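Local coordinates for outer membrane protein assembly factor BamA (Haemophilus ducreyi, PDB 4K3C), which is probably part of the Bam complex, which assembles beta-barrel proteins and inserts them into the outer membrane, at residues Tyr323-Gly328 / Asn452-Val457; Tyr241-Tyr246 / Thr269-Arg274; Gly428-Asn433 / Trp465-Lys470; Ile154-Thr159 / Gln182-Gly187. All coordinates share one frame; numbering follows the deposited sequence.

Interactions 1, 2 and 3 lie in the Omp85 beta-barrel, whereas interaction 4 sits where the last POTRA domain runs into it. Along the chain interaction 4 comes first and interaction 2 follows; the segments of interactions 1 and 3 then alternate. Strand 453-465 starts in interaction 1 and ends in interaction 3, with centres about 32 Å apart. Interactions 2 and 3 have centres about 23 Å apart, toward the extracellular end, while interactions 1 and 4 lie toward the periplasmic end. Interactions 3 and 4 have centres about 49 Å apart, the widest separation. Three contacts thus lie near the two rims of the barrel wall, and the fourth joins it to the periplasmic POTRA arm.

Interaction 1 (Tyr323-Gly328 / Asn452-Val457); sequences YFPTAG and NVRTSV
Arg454 and Phe324 carry this contact, the arginine reaching from the start of strand 453-465 to the loop before strand 328-338. The two side chains run past each other in opposite directions. Arg454 CB sits over the centre of the Phe324 ring in a CH-pi contact, 3.8 Å from the centroid. Farther out, a bend at chi3 (-69°) helps lay one guanidinium face over Phe324 CB and turn the end to a carbonyl, which it grips twice: Arg454 NH2 and NH1 donate to Pro325 O at 3.0 and 3.3 Å, the oxygen lying in the guanidinium plane. This fixes the rotation of the charged group. Asn452 meets the ring at its edge, where its C atom is 3.6 Å from Phe324 CE2. Its OD1 accepts from Tyr323 OH at 2.8 Å, although Tyr323 is poorly ordered. The Tyr323 ring covers the other face of Phe324 near the rim. Around this periplasmic turn, Phe324 also packs on Gln497 of strand 489-500, while Pro325 and Arg454 touch Tyr356 of strand 346-358.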
loop_
_atom_site.group_PDB
_atom_site.type_symbol
_atom_site.label_atom_id
_atom_site.label_comp_id
_atom_site.label_asym_id
_atom_site.label_seq_id
_atom_site.Cartn_x
_atom_site.Cartn_y
_atom_site.Cartn_z
ATOM N N TYR A 323 -2.405 2.564 10.748
ATOM C CA TYR A 323 -1.522 1.721 11.543
ATOM C C TYR A 323 -2.238 1.201 12.799
ATOM O O TYR A 323 -3.167 1.834 13.310
ATOM C CB TYR A 323 -0.213 2.446 11.874
ATOM C CG TYR A 323 -0.376 3.580 12.838
ATOM C CD1 TYR A 323 -0.276 3.365 14.204
ATOM C CD2 TYR A 323 -0.632 4.870 12.395
ATOM C CE1 TYR A 323 -0.435 4.401 15.111
ATOM C CE2 TYR A 323 -0.784 5.919 13.298
ATOM C CZ TYR A 323 -0.679 5.672 14.657
ATOM O OH TYR A 323 -0.823 6.679 15.578
ATOM N N PHE A 324 -1.796 0.040 13.277
ATOM C CA PHE A 324 -2.481 -0.723 14.338
ATOM C C PHE A 324 -3.933 -1.068 14.010
ATOM O O PHE A 324 -4.833 -0.744 14.781
ATOM C CB PHE A 324 -2.396 -0.030 15.708
ATOM C CG PHE A 324 -0.994 0.228 16.177
ATOM C CD1 PHE A 324 0.082 -0.487 15.647
ATOM C CD2 PHE A 324 -0.742 1.200 17.131
ATOM C CE1 PHE A 324 1.386 -0.245 16.061
ATOM C CE2 PHE A 324 0.566 1.451 17.558
ATOM C CZ PHE A 324 1.630 0.721 17.022
ATOM N N PRO A 325 -4.164 -1.749 12.875
ATOM C CA PRO A 325 -5.533 -2.125 12.530
ATOM C C PRO A 325 -6.101 -2.915 13.679
ATOM O O PRO A 325 -5.356 -3.588 14.383
ATOM C CB PRO A 325 -5.353 -3.056 11.329
ATOM C CG PRO A 325 -4.027 -2.735 10.790
ATOM C CD PRO A 325 -3.192 -2.391 11.981
ATOM N N THR A 326 -7.402 -2.819 13.884
ATOM C CA THR A 326 -8.012 -3.508 15.000
ATOM C C THR A 326 -8.999 -4.560 14.484
ATOM O O THR A 326 -9.338 -5.514 15.187
ATOM C CB THR A 326 -8.629 -2.501 16.007
ATOM O OG1 THR A 326 -9.254 -3.198 17.088
ATOM C CG2 THR A 326 -9.627 -1.558 15.330
ATOM N N ALA A 327 -9.425 -4.397 13.239
ATOM C CA ALA A 327 -10.249 -5.401 12.584
ATOM C C ALA A 327 -10.089 -5.335 11.067
ATOM O O ALA A 327 -9.519 -4.382 10.528
ATOM C CB ALA A 327 -11.704 -5.243 12.980
ATOM N N GLY A 328 -10.587 -6.356 10.381
ATOM C CA GLY A 328 -10.443 -6.425 8.940
ATOM C C GLY A 328 -9.335 -7.385 8.575
ATOM O O GLY A 328 -8.824 -8.125 9.426
ATOM N N ASN A 452 -1.093 4.496 19.754
ATOM C CA ASN A 452 0.303 4.877 19.629
ATOM C C ASN A 452 1.219 3.819 20.219
ATOM O O ASN A 452 2.379 3.809 19.914
ATOM C CB ASN A 452 0.606 6.245 20.231
ATOM C CG ASN A 452 0.134 7.385 19.380
ATOM O OD1 ASN A 452 -0.072 7.238 18.192
ATOM N ND2 ASN A 452 -0.022 8.540 19.986
ATOM N N VAL A 453 0.697 2.915 21.042
ATOM C CA VAL A 453 1.453 1.743 21.467
ATOM C C VAL A 453 0.607 0.479 21.448
ATOM O O VAL A 453 -0.564 0.492 21.839
ATOM C CB VAL A 453 2.085 1.944 22.846
ATOM C CG1 VAL A 453 1.422 3.116 23.539
ATOM C CG2 VAL A 453 2.018 0.656 23.660
ATOM N N ARG A 454 1.232 -0.591 20.964
ATOM C CA ARG A 454 0.620 -1.887 20.767
ATOM C C ARG A 454 1.482 -2.977 21.402
ATOM O O ARG A 454 2.550 -3.317 20.894
ATOM C CB ARG A 454 0.454 -2.149 19.268
ATOM C CG ARG A 454 0.293 -3.620 18.874
ATOM C CD ARG A 454 -0.564 -3.760 17.637
ATOM N NE ARG A 454 -1.943 -3.399 17.936
ATOM C CZ ARG A 454 -2.936 -3.479 17.061
ATOM N NH1 ARG A 454 -4.167 -3.147 17.427
ATOM N NH2 ARG A 454 -2.699 -3.909 15.830
ATOM N N THR A 455 1.023 -3.519 22.522
ATOM C CA THR A 455 1.714 -4.631 23.148
ATOM C C THR A 455 1.030 -5.942 22.766
ATOM O O THR A 455 -0.180 -5.971 22.570
ATOM C CB THR A 455 1.719 -4.477 24.660
ATOM O OG1 THR A 455 0.374 -4.304 25.107
ATOM C CG2 THR A 455 2.534 -3.259 25.051
ATOM N N SER A 456 1.803 -7.020 22.647
ATOM C CA SER A 456 1.264 -8.287 22.176
ATOM C C SER A 456 2.101 -9.473 22.616
ATOM O O SER A 456 3.234 -9.315 23.056
ATOM C CB SER A 456 1.169 -8.282 20.655
ATOM O OG SER A 456 2.443 -8.073 20.067
ATOM N N VAL A 457 1.532 -10.664 22.491
ATOM C CA VAL A 457 2.238 -11.899 22.786
ATOM C C VAL A 457 1.970 -12.815 21.622
ATOM O O VAL A 457 0.826 -12.924 21.166
ATOM C CB VAL A 457 1.738 -12.537 24.082
ATOM C CG1 VAL A 457 2.225 -13.969 24.195
ATOM C CG2 VAL A 457 2.196 -11.700 25.287
#

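Interaction 2 (Tyr241-Tyr246 / Thr269-Arg274); sequences YKRKTY and THDKLR
Lys244 and Lys272 form the central pair of an antiparallel beta hairpin, strands 242-254 and 260-274, at the extracellular end of the barrel wall. Their backbones exchange two hydrogen bonds, Lys244 N to Lys272 O and Lys272 N to Lys244 O, both 2.8 Å. Lys242 with Arg274 and Tyr246 with His270 are the other hydrogen-bonded pairs; Arg243-Leu273 and Thr245-Asp271 are non-hydrogen-bonded. On the face of Lys242, Lys244, Tyr246, His270, Lys272 and Arg274, Lys272 is bent at chi3 (-59°) and chi4 (85°), which brings its NZ to the edge of the Tyr246 ring, 3.6 Å from CE1. On the face of Arg243, Thr245, Asp271 and Leu273, Arg243 CG lies 3.6 Å from Leu273 CD1. Asp271 OD1 packs against Thr245 CB at 3.3 Å. It lies well out of the Arg243 guanidinium plane, so only charge relates the two groups; the salt bridge of Arg243 is with Glu228 of strand 220-231. On the hairpin's other side, His270 NE2 is hydrogen-bonded to Gln304 OE1 of strand 303-317.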
loop_
_atom_site.group_PDB
_atom_site.type_symbol
_atom_site.label_atom_id
_atom_site.label_comp_id
_atom_site.label_asym_id
_atom_site.label_seq_id
_atom_site.Cartn_x
_atom_site.Cartn_y
_atom_site.Cartn_z
ATOM N N TYR A 241 27.668 -12.951 -1.227
ATOM C CA TYR A 241 27.950 -12.735 -2.633
ATOM C C TYR A 241 27.849 -11.238 -2.847
ATOM O O TYR A 241 27.364 -10.526 -1.970
ATOM C CB TYR A 241 26.962 -13.505 -3.524
ATOM C CG TYR A 241 25.507 -13.128 -3.320
ATOM C CD1 TYR A 241 24.941 -12.068 -4.025
ATOM C CD2 TYR A 241 24.694 -13.833 -2.436
ATOM C CE1 TYR A 241 23.618 -11.720 -3.849
ATOM C CE2 TYR A 241 23.376 -13.490 -2.256
ATOM C CZ TYR A 241 22.840 -12.436 -2.965
ATOM O OH TYR A 241 21.518 -12.086 -2.795
ATOM N N LYS A 242 28.328 -10.750 -3.987
ATOM C CA LYS A 242 28.096 -9.357 -4.351
ATOM C C LYS A 242 27.304 -9.276 -5.645
ATOM O O LYS A 242 27.634 -9.947 -6.621
ATOM C CB LYS A 242 29.407 -8.589 -4.451
ATOM C CG LYS A 242 30.027 -8.303 -3.085
ATOM C CD LYS A 242 31.550 -8.178 -3.165
ATOM C CE LYS A 242 32.203 -8.399 -1.819
ATOM N NZ LYS A 242 33.669 -8.174 -1.899
ATOM N N ARG A 243 26.240 -8.475 -5.630
ATOM C CA ARG A 243 25.385 -8.319 -6.800
ATOM C C ARG A 243 25.205 -6.860 -7.151
ATOM O O ARG A 243 24.910 -6.032 -6.298
ATOM C CB ARG A 243 24.014 -8.947 -6.573
ATOM C CG ARG A 243 23.208 -9.123 -7.849
ATOM C CD ARG A 243 21.753 -9.398 -7.550
ATOM N NE ARG A 243 21.135 -8.276 -6.849
ATOM C CZ ARG A 243 20.623 -8.332 -5.621
ATOM N NH1 ARG A 243 20.083 -7.242 -5.087
ATOM N NH2 ARG A 243 20.645 -9.471 -4.926
ATOM N N LYS A 244 25.383 -6.547 -8.419
ATOM C CA LYS A 244 25.212 -5.186 -8.881
ATOM C C LYS A 244 24.126 -5.306 -9.914
ATOM O O LYS A 244 24.228 -6.113 -10.842
ATOM C CB LYS A 244 26.506 -4.684 -9.524
ATOM C CG LYS A 244 26.667 -3.183 -9.607
ATOM C CD LYS A 244 28.091 -2.849 -10.086
ATOM C CE LYS A 244 28.415 -1.353 -10.028
ATOM N NZ LYS A 244 29.816 -1.066 -10.458
ATOM N N THR A 245 23.043 -4.568 -9.753
ATOM C CA THR A 245 22.055 -4.679 -10.792
ATOM C C THR A 245 21.456 -3.368 -11.234
ATOM O O THR A 245 21.276 -2.450 -10.436
ATOM C CB THR A 245 20.952 -5.696 -10.479
ATOM O OG1 THR A 245 19.682 -5.079 -10.719
ATOM C CG2 THR A 245 21.040 -6.172 -9.062
ATOM N N TYR A 246 21.184 -3.297 -12.534
ATOM C CA TYR A 246 20.459 -2.189 -13.106
ATOM C C TYR A 246 19.263 -2.770 -13.832
ATOM O O TYR A 246 19.299 -3.913 -14.286
ATOM C CB TYR A 246 21.307 -1.442 -14.122
ATOM C CG TYR A 246 22.788 -1.374 -13.863
ATOM C CD1 TYR A 246 23.636 -2.417 -14.240
ATOM C CD2 TYR A 246 23.361 -0.232 -13.323
ATOM C CE1 TYR A 246 25.017 -2.336 -14.051
ATOM C CE2 TYR A 246 24.739 -0.137 -13.126
ATOM C CZ TYR A 246 25.566 -1.189 -13.488
ATOM O OH TYR A 246 26.937 -1.081 -13.284
ATOM N N THR A 269 16.000 -6.204 -16.720
ATOM C CA THR A 269 16.929 -6.075 -15.605
ATOM C C THR A 269 18.229 -6.848 -15.857
ATOM O O THR A 269 18.228 -7.993 -16.293
ATOM C CB THR A 269 16.323 -6.572 -14.250
ATOM O OG1 THR A 269 16.403 -7.995 -14.190
ATOM C CG2 THR A 269 14.857 -6.132 -14.052
ATOM N N HIS A 270 19.341 -6.218 -15.520
ATOM C CA HIS A 270 20.642 -6.781 -15.775
ATOM C C HIS A 270 21.366 -6.919 -14.442
ATOM O O HIS A 270 21.520 -5.943 -13.728
ATOM C CB HIS A 270 21.365 -5.838 -16.717
ATOM C CG HIS A 270 22.802 -6.164 -16.929
ATOM N ND1 HIS A 270 23.764 -5.190 -17.084
ATOM C CD2 HIS A 270 23.440 -7.353 -17.052
ATOM C CE1 HIS A 270 24.939 -5.764 -17.279
ATOM N NE2 HIS A 270 24.767 -7.076 -17.265
ATOM N N ASP A 271 21.769 -8.146 -14.105
ATOM C CA ASP A 271 22.415 -8.484 -12.832
ATOM C C ASP A 271 23.850 -8.896 -13.099
ATOM O O ASP A 271 24.112 -9.658 -14.031
ATOM C CB ASP A 271 21.743 -9.692 -12.165
ATOM C CG ASP A 271 20.284 -9.470 -11.847
ATOM O OD1 ASP A 271 19.970 -8.839 -10.802
ATOM O OD2 ASP A 271 19.452 -9.967 -12.636
ATOM N N LYS A 272 24.771 -8.432 -12.261
ATOM C CA LYS A 272 26.174 -8.773 -12.416
ATOM C C LYS A 272 26.672 -9.223 -11.054
ATOM O O LYS A 272 26.504 -8.504 -10.066
ATOM C CB LYS A 272 26.963 -7.563 -12.927
ATOM C CG LYS A 272 28.404 -7.856 -13.320
ATOM C CD LYS A 272 29.187 -6.591 -13.718
ATOM C CE LYS A 272 28.557 -5.849 -14.905
ATOM N NZ LYS A 272 27.466 -4.907 -14.499
ATOM N N LEU A 273 27.262 -10.416 -10.987
ATOM C CA LEU A 273 27.724 -10.953 -9.709
ATOM C C LEU A 273 29.229 -11.201 -9.671
ATOM O O LEU A 273 29.805 -11.751 -10.607
ATOM C CB LEU A 273 26.940 -12.213 -9.323
ATOM C CG LEU A 273 25.502 -11.956 -8.840
ATOM C CD1 LEU A 273 24.522 -11.744 -9.990
ATOM C CD2 LEU A 273 25.008 -13.055 -7.890
ATOM N N ARG A 274 29.853 -10.763 -8.578
ATOM C CA ARG A 274 31.286 -10.931 -8.337
ATOM C C ARG A 274 31.442 -11.562 -6.944
ATOM O O ARG A 274 30.458 -11.640 -6.188
ATOM C CB ARG A 274 31.999 -9.575 -8.412
ATOM C CG ARG A 274 31.788 -8.661 -7.192
ATOM C CD ARG A 274 31.846 -7.169 -7.545
ATOM N NE ARG A 274 33.097 -6.799 -8.202
ATOM C CZ ARG A 274 33.251 -5.733 -8.989
ATOM N NH1 ARG A 274 32.224 -4.920 -9.229
ATOM N NH2 ARG A 274 34.438 -5.483 -9.541
#

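Interaction 3 (Gly428-Asn433 / Trp465-Lys470); sequences GNAMVN and WNTKWK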
loop_
_atom_site.group_PDB
_atom_site.type_symbol
_atom_site.label_atom_id
_atom_site.label_comp_id
_atom_site.label_asym_id
_atom_site.label_seq_id
_atom_site.Cartn_x
_atom_site.Cartn_y
_atom_site.Cartn_z
ATOM N N GLY A 428 16.509 -21.224 0.002
ATOM C CA GLY A 428 15.689 -22.255 -0.613
ATOM C C GLY A 428 14.604 -21.696 -1.507
ATOM O O GLY A 428 14.370 -20.491 -1.485
ATOM N N ASN A 429 13.941 -22.563 -2.281
ATOM C CA ASN A 429 12.929 -22.118 -3.240
ATOM C C ASN A 429 11.484 -22.265 -2.760
ATOM O O ASN A 429 10.533 -22.147 -3.554
ATOM C CB ASN A 429 13.096 -22.815 -4.591
ATOM C CG ASN A 429 12.772 -24.291 -4.522
ATOM O OD1 ASN A 429 13.110 -24.969 -3.549
ATOM N ND2 ASN A 429 12.113 -24.798 -5.550
ATOM N N ALA A 430 11.323 -22.517 -1.462
ATOM C CA ALA A 430 9.997 -22.686 -0.861
ATOM C C ALA A 430 10.018 -22.240 0.582
ATOM O O ALA A 430 10.816 -22.717 1.378
ATOM C CB ALA A 430 9.544 -24.097 -0.952
ATOM N N MET A 431 9.137 -21.306 0.902
ATOM C CA MET A 431 9.082 -20.720 2.220
ATOM C C MET A 431 7.614 -20.725 2.647
ATOM O O MET A 431 6.729 -20.468 1.833
ATOM C CB MET A 431 9.656 -19.294 2.189
ATOM C CG MET A 431 9.511 -18.533 3.485
ATOM S SD MET A 431 10.742 -17.252 3.778
ATOM C CE MET A 431 10.217 -16.033 2.603
ATOM N N VAL A 432 7.349 -21.094 3.893
ATOM C CA VAL A 432 6.058 -20.838 4.488
ATOM C C VAL A 432 6.343 -20.280 5.872
ATOM O O VAL A 432 7.279 -20.707 6.558
ATOM C CB VAL A 432 5.140 -22.102 4.568
ATOM C CG1 VAL A 432 3.761 -21.723 5.068
ATOM C CG2 VAL A 432 4.998 -22.778 3.217
ATOM N N ASN A 433 5.560 -19.293 6.267
ATOM C CA ASN A 433 5.659 -18.764 7.605
ATOM C C ASN A 433 4.252 -18.458 8.063
ATOM O O ASN A 433 3.356 -18.266 7.239
ATOM C CB ASN A 433 6.503 -17.496 7.622
ATOM C CG ASN A 433 5.832 -16.333 6.889
ATOM O OD1 ASN A 433 5.375 -16.477 5.762
ATOM N ND2 ASN A 433 5.761 -15.185 7.542
ATOM N N TRP A 465 12.734 -24.546 2.668
ATOM C CA TRP A 465 13.337 -25.745 2.127
ATOM C C TRP A 465 13.624 -25.665 0.637
ATOM O O TRP A 465 13.153 -24.757 -0.044
ATOM C CB TRP A 465 12.461 -26.962 2.430
ATOM C CG TRP A 465 11.162 -27.125 1.630
ATOM C CD1 TRP A 465 10.944 -27.998 0.616
ATOM C CD2 TRP A 465 9.920 -26.437 1.836
ATOM N NE1 TRP A 465 9.658 -27.898 0.171
ATOM C CE2 TRP A 465 9.004 -26.949 0.910
ATOM C CE3 TRP A 465 9.500 -25.431 2.711
ATOM C CZ2 TRP A 465 7.691 -26.501 0.825
ATOM C CZ3 TRP A 465 8.197 -24.980 2.620
ATOM C CH2 TRP A 465 7.307 -25.520 1.684
ATOM N N ASN A 466 14.387 -26.647 0.163
ATOM C CA ASN A 466 14.789 -26.799 -1.221
ATOM C C ASN A 466 14.069 -28.005 -1.795
ATOM O O ASN A 466 14.452 -29.147 -1.519
ATOM C CB ASN A 466 16.300 -27.055 -1.246
ATOM C CG ASN A 466 16.859 -27.327 -2.646
ATOM O OD1 ASN A 466 16.128 -27.645 -3.596
ATOM N ND2 ASN A 466 18.192 -27.216 -2.768
ATOM N N THR A 467 13.055 -27.759 -2.621
ATOM C CA THR A 467 12.339 -28.838 -3.304
ATOM C C THR A 467 13.217 -29.771 -4.136
ATOM O O THR A 467 12.861 -30.927 -4.344
ATOM C CB THR A 467 11.262 -28.302 -4.241
ATOM O OG1 THR A 467 11.889 -27.557 -5.296
ATOM C CG2 THR A 467 10.294 -27.410 -3.483
ATOM N N LYS A 468 14.354 -29.306 -4.632
ATOM C CA LYS A 468 15.106 -30.190 -5.511
ATOM C C LYS A 468 16.190 -30.973 -4.781
ATOM O O LYS A 468 16.890 -31.778 -5.394
ATOM C CB LYS A 468 15.665 -29.424 -6.718
ATOM C CG LYS A 468 14.628 -28.526 -7.387
ATOM C CD LYS A 468 14.962 -28.231 -8.836
ATOM C CE LYS A 468 14.263 -26.961 -9.334
ATOM N NZ LYS A 468 15.130 -25.739 -9.231
ATOM N N TRP A 469 16.308 -30.759 -3.469
ATOM C CA TRP A 469 17.384 -31.374 -2.685
ATOM C C TRP A 469 17.328 -32.934 -2.649
ATOM O O TRP A 469 18.292 -33.619 -2.248
ATOM C CB TRP A 469 17.483 -30.749 -1.284
ATOM C CG TRP A 469 18.599 -31.367 -0.490
ATOM C CD1 TRP A 469 18.498 -32.407 0.389
ATOM C CD2 TRP A 469 19.993 -31.033 -0.552
ATOM N NE1 TRP A 469 19.735 -32.731 0.888
ATOM C CE2 TRP A 469 20.670 -31.902 0.329
ATOM C CE3 TRP A 469 20.733 -30.079 -1.262
ATOM C CZ2 TRP A 469 22.047 -31.847 0.521
ATOM C CZ3 TRP A 469 22.098 -30.024 -1.072
ATOM C CH2 TRP A 469 22.742 -30.903 -0.180
ATOM N N LYS A 470 16.205 -33.482 -3.107
ATOM C CA LYS A 470 16.062 -34.920 -3.253
ATOM C C LYS A 470 17.099 -35.477 -4.223
ATOM O O LYS A 470 17.647 -36.553 -3.993
ATOM C CB LYS A 470 14.659 -35.254 -3.747
ATOM C CG LYS A 470 13.561 -34.489 -3.019
ATOM C CD LYS A 470 12.176 -34.901 -3.515
ATOM C CE LYS A 470 12.021 -34.672 -5.010
ATOM N NZ LYS A 470 10.642 -34.963 -5.503
#
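At the extracellular end of the barrel hairpin formed by strands 430-440 and 453-465, Ala430 pairs with Trp465 just before the second strand gives way to a type I beta turn, Asn466 to Trp469. Ala430 and Trp465 are an antiparallel hydrogen-bonded pair: Trp465 N donates to Ala430 O at 2.9 Å, while the return bond from Ala430 N to Trp465 O is weak. The indole lies back across its partner strand, its CG set between the backbone N and carbonyl carbon (chi1 74°). Ala430 CB thus comes to stand over the face of the six-membered ring, 3.4 Å from its centroid, in a CH-pi contact. Val432 CG2 touches the rim of the same ring, near its plane, 3.9 Å from CH2.

Beyond the strand pair, the Asn429 amide clasps Thr467 with both ends. OD1 receives Thr467 N on an in-plane lone pair at 2.9 Å, and ND2 gives a hydrogen to Thr467 OG1 at 2.8 Å, straight to within 17°. Two bonds to one residue hold the amide's rotation and tie the turn to the residue just before strand 430-440. Inside the turn, Asn466 OD1 accepts from Lys468 N, an Asx turn. Strand 366-378 flanks the other edge of Asn429-Asn433: Thr376 O takes a second hydrogen bond from Asn429 ND2, and Met431 pairs with Ala374. Lys468 NZ reaches across to a salt bridge with Glu383.

Interaction 4 (Ile154-Thr159 / Gln182-Gly187); sequences IKERNT and QDNFLG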
loop_
_atom_site.group_PDB
_atom_site.type_symbol
_atom_site.label_atom_id
_atom_site.label_comp_id
_atom_site.label_asym_id
_atom_site.label_seq_id
_atom_site.Cartn_x
_atom_site.Cartn_y
_atom_site.Cartn_z
ATOM N N ILE A 154 -7.750 28.976 -9.694
ATOM C CA ILE A 154 -6.783 28.333 -8.812
ATOM C C ILE A 154 -5.483 29.128 -8.621
ATOM O O ILE A 154 -5.086 29.927 -9.471
ATOM C CB ILE A 154 -6.513 26.863 -9.229
ATOM C CG1 ILE A 154 -5.046 26.642 -9.576
ATOM C CG2 ILE A 154 -7.395 26.477 -10.401
ATOM C CD1 ILE A 154 -4.698 26.950 -10.992
ATOM N N LYS A 155 -4.857 28.927 -7.466
ATOM C CA LYS A 155 -3.501 29.391 -7.213
ATOM C C LYS A 155 -2.589 28.172 -7.242
ATOM O O LYS A 155 -2.699 27.289 -6.391
ATOM C CB LYS A 155 -3.413 30.086 -5.853
ATOM C CG LYS A 155 -2.017 30.560 -5.473
ATOM C CD LYS A 155 -1.588 31.724 -6.339
ATOM C CE LYS A 155 -0.071 31.895 -6.359
ATOM N NZ LYS A 155 0.335 33.070 -7.200
ATOM N N GLU A 156 -1.710 28.115 -8.240
ATOM C CA GLU A 156 -0.747 27.023 -8.373
ATOM C C GLU A 156 0.117 26.999 -7.134
ATOM O O GLU A 156 0.217 28.001 -6.425
ATOM C CB GLU A 156 0.156 27.249 -9.584
ATOM C CG GLU A 156 -0.570 27.349 -10.917
ATOM C CD GLU A 156 -0.760 26.004 -11.574
ATOM O OE1 GLU A 156 -0.551 24.976 -10.901
ATOM O OE2 GLU A 156 -1.096 25.979 -12.771
ATOM N N ARG A 157 0.762 25.878 -6.867
ATOM C CA ARG A 157 1.536 25.801 -5.651
ATOM C C ARG A 157 2.749 24.900 -5.810
ATOM O O ARG A 157 2.762 24.025 -6.674
ATOM C CB ARG A 157 0.653 25.326 -4.499
ATOM C CG ARG A 157 0.601 23.824 -4.328
ATOM C CD ARG A 157 0.168 23.477 -2.917
ATOM N NE ARG A 157 0.411 22.070 -2.620
ATOM C CZ ARG A 157 0.993 21.629 -1.512
ATOM N NH1 ARG A 157 1.385 22.496 -0.584
ATOM N NH2 ARG A 157 1.174 20.323 -1.335
ATOM N N ASN A 158 3.763 25.124 -4.972
ATOM C CA ASN A 158 4.985 24.324 -4.990
ATOM C C ASN A 158 4.700 22.843 -4.699
ATOM O O ASN A 158 4.418 22.456 -3.568
ATOM C CB ASN A 158 6.026 24.880 -4.008
ATOM C CG ASN A 158 7.417 24.270 -4.213
ATOM O OD1 ASN A 158 7.591 23.342 -5.005
ATOM N ND2 ASN A 158 8.413 24.796 -3.497
ATOM N N THR A 159 4.782 22.025 -5.738
ATOM C CA THR A 159 4.436 20.619 -5.643
ATOM C C THR A 159 5.704 19.785 -5.634
ATOM O O THR A 159 5.693 18.585 -5.919
ATOM C CB THR A 159 3.513 20.215 -6.795
ATOM O OG1 THR A 159 3.823 21.010 -7.955
ATOM C CG2 THR A 159 2.060 20.469 -6.403
ATOM N N GLN A 182 8.946 16.019 -7.777
ATOM C CA GLN A 182 8.146 17.100 -8.315
ATOM C C GLN A 182 6.854 16.478 -8.750
ATOM O O GLN A 182 6.816 15.651 -9.657
ATOM C CB GLN A 182 8.842 17.797 -9.494
ATOM C CG GLN A 182 7.985 18.823 -10.269
ATOM C CD GLN A 182 7.782 20.150 -9.528
ATOM O OE1 GLN A 182 8.661 20.621 -8.803
ATOM N NE2 GLN A 182 6.614 20.756 -9.715
ATOM N N ASP A 183 5.791 16.865 -8.068
ATOM C CA ASP A 183 4.465 16.430 -8.445
ATOM C C ASP A 183 3.865 17.363 -9.473
ATOM O O ASP A 183 4.370 18.472 -9.681
ATOM C CB ASP A 183 3.578 16.396 -7.230
ATOM C CG ASP A 183 2.926 15.091 -7.077
ATOM O OD1 ASP A 183 2.259 14.677 -8.058
ATOM O OD2 ASP A 183 3.119 14.480 -6.002
ATOM N N ASN A 184 2.787 16.913 -10.108
ATOM C CA ASN A 184 2.132 17.703 -11.133
ATOM C C ASN A 184 3.139 18.139 -12.225
ATOM O O ASN A 184 2.983 19.170 -12.867
ATOM C CB ASN A 184 1.417 18.885 -10.486
ATOM C CG ASN A 184 0.541 19.633 -11.450
ATOM O OD1 ASN A 184 0.161 19.103 -12.493
ATOM N ND2 ASN A 184 0.220 20.881 -11.119
ATOM N N PHE A 185 4.188 17.337 -12.395
ATOM C CA PHE A 185 5.154 17.447 -13.483
ATOM C C PHE A 185 4.466 17.017 -14.747
ATOM O O PHE A 185 3.904 15.934 -14.781
ATOM C CB PHE A 185 6.281 16.444 -13.203
ATOM C CG PHE A 185 7.302 16.311 -14.308
ATOM C CD1 PHE A 185 7.050 15.538 -15.436
ATOM C CD2 PHE A 185 8.547 16.903 -14.178
ATOM C CE1 PHE A 185 7.996 15.404 -16.431
ATOM C CE2 PHE A 185 9.501 16.767 -15.165
ATOM C CZ PHE A 185 9.228 16.017 -16.293
ATOM N N LEU A 186 4.475 17.834 -15.788
ATOM C CA LEU A 186 4.845 19.220 -15.718
ATOM C C LEU A 186 3.526 19.869 -16.030
ATOM O O LEU A 186 3.245 20.150 -17.188
ATOM C CB LEU A 186 5.797 19.581 -16.854
ATOM C CG LEU A 186 6.915 18.647 -17.327
ATOM C CD1 LEU A 186 6.482 17.762 -18.491
ATOM C CD2 LEU A 186 8.118 19.497 -17.709
ATOM N N GLY A 187 2.692 20.064 -15.016
ATOM C CA GLY A 187 1.336 20.524 -15.230
ATOM C C GLY A 187 0.447 19.391 -15.707
ATOM O O GLY A 187 -0.742 19.592 -15.942
#
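Thr159 holds Asp183 by two bonds where the chain leaves the last POTRA domain and enters the barrel. Asp183 N donates to Thr159 O at 2.8 Å, nearly straight at 166°, though it approaches from above the carbonyl plane. In return Thr159 OG1 donates to Asp183 O at 3.1 Å, from well above the carbonyl plane of Asp183. Gln182 is bent at chi2 (75°), which folds its amide back so that NE2 sends a weak bond to the same Asp183 O; this carbonyl therefore has two donors. Asp183 OD1 accepts from Asn184 N at 3.1 Å with its anti lone pair, a bond within the corner at Asp183 and Asn184. Glu156 OE1 and Asn184 ND2 do not bond each other; each is hydrogen-bonded to Thr96 OG1, which links them. Glu156 OE2 accepts from Val95 N, and Asn184 OD1 from Gly189 N. With two direct hydrogen bonds and no salt bridge between the segments, the joint probably relies more on local backbone geometry than on electrostatics.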